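PDB 1JQG: carboxypeptidase A from Helicoverpa armigera, which probably acts as a zinc-dependent carboxypeptidase of the M14 family, removing residues from the C-terminal ends of peptides. Local coordinates for residues T187-V199 and W213-V225. Residues are numbered along the deposited sequence; the frame is centred on the assembly and turned at random.
Sequences TLPATLYAIHKLV and WIILPVANPDGYV
Leu198 lays its CD1 methyl over one face of the Trp213 indole, 3.7 Å from the centroid of the five-membered ring and 17° off its normal, a CH-pi contact; CD2 reaches the NE1-CE2 side. Trp213 NE1 donates a hydrogen bond to Leu207 O. With an alanine in place of Trp213, Leu198 CD1 would probably lose the ring face beneath it, and Leu207 O this donor. Two residues on, Ile215 sends CD1 into the angle between Ala194 CB and Ile195 CG1, 3.8 Å from the latter. Ile215 CG1 lies beside the backbone N (chi1 -57°), leaving CG2 anti to that N and passing Thr191 OG1 at 3.3 Å. Helix 187-199 runs roughly antiparallel to strand 213-216, their N-to-C directions 145° apart and axes 9.1 Å at closest approach; it lies in the beta-alpha-beta crossover between parallel strands 173-178 and 212-216 of the eight-stranded M14 sheet, with helix 402-421 beside it. Past the strand, Pro217 presents CB to Leu188 CD1 and CA to Thr191 CG2, both at 3.7 Å, while Ile195 CD1 meets its CG. Leu188 CD2 lies 3.6 Å from Tyr224 OH, obliquely to the ring, whose hydroxyl is hydrogen-bonded to His122 O.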
loop_
_atom_site.group_PDB
_atom_site.type_symbol
_atom_site.label_atom_id
_atom_site.label_comp_id
_atom_site.label_asym_id
_atom_site.label_seq_id
_atom_site.Cartn_x
_atom_site.Cartn_y
_atom_site.Cartn_z
ATOM N N THR A 187 -4.607 -4.690 -0.617
ATOM C CA THR A 187 -4.969 -3.292 -0.524
ATOM C C THR A 187 -6.148 -2.923 -1.418
ATOM O O THR A 187 -6.893 -1.946 -1.081
ATOM C CB THR A 187 -3.802 -2.346 -0.823
ATOM O OG1 THR A 187 -3.342 -2.495 -2.171
ATOM C CG2 THR A 187 -2.686 -2.615 0.171
ATOM N N LEU A 188 -6.321 -3.623 -2.532
ATOM C CA LEU A 188 -7.374 -3.358 -3.497
ATOM C C LEU A 188 -8.762 -3.625 -2.964
ATOM O O LEU A 188 -9.660 -2.759 -2.928
ATOM C CB LEU A 188 -7.143 -4.122 -4.810
ATOM C CG LEU A 188 -8.185 -3.870 -5.923
ATOM C CD1 LEU A 188 -8.278 -2.412 -6.390
ATOM C CD2 LEU A 188 -7.966 -4.711 -7.170
ATOM N N PRO A 189 -9.003 -4.774 -2.321
ATOM C CA PRO A 189 -10.277 -5.042 -1.665
ATOM C C PRO A 189 -10.712 -3.933 -0.734
ATOM O O PRO A 189 -11.894 -3.652 -0.459
ATOM C CB PRO A 189 -10.011 -6.364 -0.935
ATOM C CG PRO A 189 -8.953 -7.037 -1.762
ATOM C CD PRO A 189 -8.053 -5.908 -2.180
ATOM N N ALA A 190 -9.751 -3.373 0.041
ATOM C CA ALA A 190 -10.059 -2.321 1.001
ATOM C C ALA A 190 -10.627 -1.075 0.340
ATOM O O ALA A 190 -11.648 -0.507 0.718
ATOM C CB ALA A 190 -8.804 -1.938 1.753
ATOM N N THR A 191 -10.002 -0.627 -0.745
ATOM C CA THR A 191 -10.430 0.544 -1.492
ATOM C C THR A 191 -11.673 0.261 -2.305
ATOM O O THR A 191 -12.488 1.106 -2.677
ATOM C CB THR A 191 -9.256 1.019 -2.400
ATOM O OG1 THR A 191 -9.241 2.420 -2.643
ATOM C CG2 THR A 191 -9.203 0.222 -3.688
ATOM N N LEU A 192 -11.904 -0.998 -2.657
ATOM C CA LEU A 192 -13.059 -1.427 -3.421
ATOM C C LEU A 192 -14.286 -1.490 -2.534
ATOM O O LEU A 192 -15.471 -1.388 -2.898
ATOM C CB LEU A 192 -12.742 -2.808 -4.051
ATOM C CG LEU A 192 -12.592 -2.899 -5.585
ATOM C CD1 LEU A 192 -11.875 -1.712 -6.146
ATOM C CD2 LEU A 192 -11.895 -4.197 -5.935
ATOM N N TYR A 193 -14.059 -1.764 -1.246
ATOM C CA TYR A 193 -15.166 -1.869 -0.298
ATOM C C TYR A 193 -15.703 -0.481 -0.045
ATOM O O TYR A 193 -16.919 -0.301 0.063
ATOM C CB TYR A 193 -14.695 -2.549 0.995
ATOM C CG TYR A 193 -15.807 -3.030 1.894
ATOM C CD1 TYR A 193 -16.316 -4.325 1.741
ATOM C CD2 TYR A 193 -16.354 -2.224 2.868
ATOM C CE1 TYR A 193 -17.347 -4.783 2.563
ATOM C CE2 TYR A 193 -17.362 -2.682 3.684
ATOM C CZ TYR A 193 -17.864 -3.950 3.520
ATOM O OH TYR A 193 -18.878 -4.352 4.350
ATOM N N ALA A 194 -14.783 0.489 0.024
ATOM C CA ALA A 194 -15.159 1.894 0.209
ATOM C C ALA A 194 -16.077 2.420 -0.893
ATOM O O ALA A 194 -16.984 3.247 -0.711
ATOM C CB ALA A 194 -13.925 2.754 0.331
ATOM N N ILE A 195 -15.833 2.013 -2.138
ATOM C CA ILE A 195 -16.693 2.319 -3.275
ATOM C C ILE A 195 -18.050 1.642 -3.096
ATOM O O ILE A 195 -19.101 2.188 -3.474
ATOM C CB ILE A 195 -16.028 1.838 -4.585
ATOM C CG1 ILE A 195 -14.775 2.670 -4.877
ATOM C CG2 ILE A 195 -16.979 1.924 -5.745
ATOM C CD1 ILE A 195 -13.927 2.223 -6.051
ATOM N N HIS A 196 -18.021 0.399 -2.553
ATOM C CA HIS A 196 -19.227 -0.395 -2.406
ATOM C C HIS A 196 -20.164 0.231 -1.392
ATOM O O HIS A 196 -21.375 0.286 -1.562
ATOM C CB HIS A 196 -18.866 -1.848 -2.105
ATOM C CG HIS A 196 -20.010 -2.724 -1.693
ATOM N ND1 HIS A 196 -20.380 -3.060 -0.404
ATOM C CD2 HIS A 196 -20.891 -3.336 -2.512
ATOM C CE1 HIS A 196 -21.445 -3.838 -0.443
ATOM N NE2 HIS A 196 -21.773 -4.009 -1.705
ATOM N N LYS A 197 -19.633 0.706 -0.284
ATOM C CA LYS A 197 -20.475 1.340 0.753
ATOM C C LYS A 197 -20.869 2.779 0.444
ATOM O O LYS A 197 -21.870 3.251 0.943
ATOM C CB LYS A 197 -19.801 1.329 2.132
ATOM C CG LYS A 197 -19.751 -0.084 2.742
ATOM C CD LYS A 197 -21.204 -0.413 3.090
ATOM C CE LYS A 197 -21.350 -1.829 3.616
ATOM N NZ LYS A 197 -22.786 -1.951 4.064
ATOM N N LEU A 198 -20.101 3.479 -0.402
ATOM C CA LEU A 198 -20.448 4.838 -0.788
ATOM C C LEU A 198 -21.348 4.907 -2.015
ATOM O O LEU A 198 -21.947 5.941 -2.294
ATOM C CB LEU A 198 -19.169 5.657 -1.012
ATOM C CG LEU A 198 -18.260 5.889 0.174
ATOM C CD1 LEU A 198 -16.964 6.536 -0.292
ATOM C CD2 LEU A 198 -18.889 6.769 1.243
ATOM N N VAL A 199 -21.410 3.849 -2.796
ATOM C CA VAL A 199 -22.186 3.835 -4.037
ATOM C C VAL A 199 -23.236 2.737 -4.058
ATOM O O VAL A 199 -24.362 3.106 -4.335
ATOM C CB VAL A 199 -21.255 3.674 -5.263
ATOM C CG1 VAL A 199 -21.961 3.762 -6.607
ATOM C CG2 VAL A 199 -20.119 4.700 -5.240
ATOM N N TRP A 213 -15.394 12.444 -2.108
ATOM C CA TRP A 213 -14.379 11.388 -2.084
ATOM C C TRP A 213 -13.675 11.210 -3.432
ATOM O O TRP A 213 -14.197 11.395 -4.534
ATOM C CB TRP A 213 -14.952 10.050 -1.649
ATOM C CG TRP A 213 -15.748 10.069 -0.391
ATOM C CD1 TRP A 213 -16.997 10.610 -0.189
ATOM C CD2 TRP A 213 -15.382 9.477 0.856
ATOM N NE1 TRP A 213 -17.413 10.404 1.103
ATOM C CE2 TRP A 213 -16.440 9.705 1.762
ATOM C CE3 TRP A 213 -14.276 8.753 1.303
ATOM C CZ2 TRP A 213 -16.404 9.252 3.090
ATOM C CZ3 TRP A 213 -14.227 8.321 2.593
ATOM C CH2 TRP A 213 -15.279 8.574 3.488
ATOM N N ILE A 214 -12.378 10.871 -3.332
ATOM C CA ILE A 214 -11.534 10.575 -4.459
ATOM C C ILE A 214 -10.961 9.205 -4.142
ATOM O O ILE A 214 -10.261 9.022 -3.140
ATOM C CB ILE A 214 -10.423 11.611 -4.662
ATOM C CG1 ILE A 214 -11.001 12.954 -5.146
ATOM C CG2 ILE A 214 -9.379 11.115 -5.683
ATOM C CD1 ILE A 214 -10.014 14.097 -5.274
ATOM N N ILE A 215 -11.200 8.221 -5.017
ATOM C CA ILE A 215 -10.682 6.878 -4.812
ATOM C C ILE A 215 -9.933 6.393 -6.027
ATOM O O ILE A 215 -10.518 6.300 -7.108
ATOM C CB ILE A 215 -11.821 5.908 -4.444
ATOM C CG1 ILE A 215 -12.563 6.410 -3.186
ATOM C CG2 ILE A 215 -11.266 4.499 -4.209
ATOM C CD1 ILE A 215 -13.653 5.501 -2.667
ATOM N N LEU A 216 -8.674 6.005 -5.818
ATOM C CA LEU A 216 -7.813 5.467 -6.878
ATOM C C LEU A 216 -7.438 4.014 -6.549
ATOM O O LEU A 216 -6.549 3.729 -5.735
ATOM C CB LEU A 216 -6.557 6.345 -7.031
ATOM C CG LEU A 216 -5.472 5.899 -8.007
ATOM C CD1 LEU A 216 -5.948 5.832 -9.447
ATOM C CD2 LEU A 216 -4.274 6.841 -8.015
ATOM N N PRO A 217 -8.166 3.050 -7.114
ATOM C CA PRO A 217 -7.965 1.627 -6.858
ATOM C C PRO A 217 -6.579 1.131 -7.214
ATOM O O PRO A 217 -5.915 0.442 -6.435
ATOM C CB PRO A 217 -9.105 0.964 -7.565
ATOM C CG PRO A 217 -10.157 2.038 -7.762
ATOM C CD PRO A 217 -9.341 3.296 -7.971
ATOM N N VAL A 218 -6.119 1.261 -8.453
ATOM C CA VAL A 218 -4.877 0.775 -8.975
ATOM C C VAL A 218 -3.908 1.895 -9.342
ATOM O O VAL A 218 -3.859 2.432 -10.432
ATOM C CB VAL A 218 -5.070 -0.108 -10.225
ATOM C CG1 VAL A 218 -3.767 -0.846 -10.537
ATOM C CG2 VAL A 218 -6.189 -1.109 -10.003
ATOM N N ALA A 219 -3.048 2.252 -8.376
ATOM C CA ALA A 219 -2.092 3.328 -8.548
ATOM C C ALA A 219 -0.876 2.939 -9.371
ATOM O O ALA A 219 -0.255 3.848 -9.956
ATOM C CB ALA A 219 -1.646 3.847 -7.207
ATOM N N ASN A 220 -0.664 1.646 -9.515
ATOM C CA ASN A 220 0.466 1.100 -10.261
ATOM C C ASN A 220 0.041 -0.041 -11.193
ATOM O O ASN A 220 0.308 -1.214 -10.969
ATOM C CB ASN A 220 1.512 0.614 -9.243
ATOM C CG ASN A 220 2.834 0.201 -9.866
ATOM O OD1 ASN A 220 3.637 -0.379 -9.135
ATOM N ND2 ASN A 220 3.047 0.457 -11.140
ATOM N N PRO A 221 -0.673 0.256 -12.269
ATOM C CA PRO A 221 -1.236 -0.706 -13.203
ATOM C C PRO A 221 -0.234 -1.602 -13.912
ATOM O O PRO A 221 -0.407 -2.836 -13.993
ATOM C CB PRO A 221 -2.052 0.175 -14.140
ATOM C CG PRO A 221 -1.462 1.524 -14.097
ATOM C CD PRO A 221 -1.065 1.666 -12.646
ATOM N N ASP A 222 0.878 -1.058 -14.393
ATOM C CA ASP A 222 1.937 -1.858 -15.009
ATOM C C ASP A 222 2.514 -2.946 -14.091
ATOM O O ASP A 222 2.793 -4.099 -14.491
ATOM C CB ASP A 222 3.076 -0.935 -15.489
ATOM C CG ASP A 222 2.665 0.036 -16.573
ATOM O OD1 ASP A 222 1.591 -0.098 -17.213
ATOM O OD2 ASP A 222 3.417 1.012 -16.848
ATOM N N GLY A 223 2.815 -2.576 -12.836
ATOM C CA GLY A 223 3.383 -3.526 -11.887
ATOM C C GLY A 223 2.347 -4.572 -11.500
ATOM O O GLY A 223 2.628 -5.751 -11.300
ATOM N N TYR A 224 1.122 -4.114 -11.235
ATOM C CA TYR A 224 0.034 -4.988 -10.858
ATOM C C TYR A 224 -0.185 -6.070 -11.923
ATOM O O TYR A 224 -0.476 -7.225 -11.563
ATOM C CB TYR A 224 -1.247 -4.172 -10.605
ATOM C CG TYR A 224 -2.384 -4.948 -9.967
ATOM C CD1 TYR A 224 -2.156 -5.694 -8.819
ATOM C CD2 TYR A 224 -3.660 -4.949 -10.479
ATOM C CE1 TYR A 224 -3.168 -6.403 -8.218
ATOM C CE2 TYR A 224 -4.693 -5.656 -9.889
ATOM C CZ TYR A 224 -4.436 -6.385 -8.753
ATOM O OH TYR A 224 -5.438 -7.099 -8.158
ATOM N N VAL A 225 -0.094 -5.686 -13.191
ATOM C CA VAL A 225 -0.365 -6.636 -14.284
ATOM C C VAL A 225 0.797 -7.623 -14.327
ATOM O O VAL A 225 0.638 -8.812 -14.561
ATOM C CB VAL A 225 -0.578 -5.920 -15.623
ATOM C CG1 VAL A 225 -0.502 -6.765 -16.893
ATOM C CG2 VAL A 225 -1.933 -5.197 -15.642
#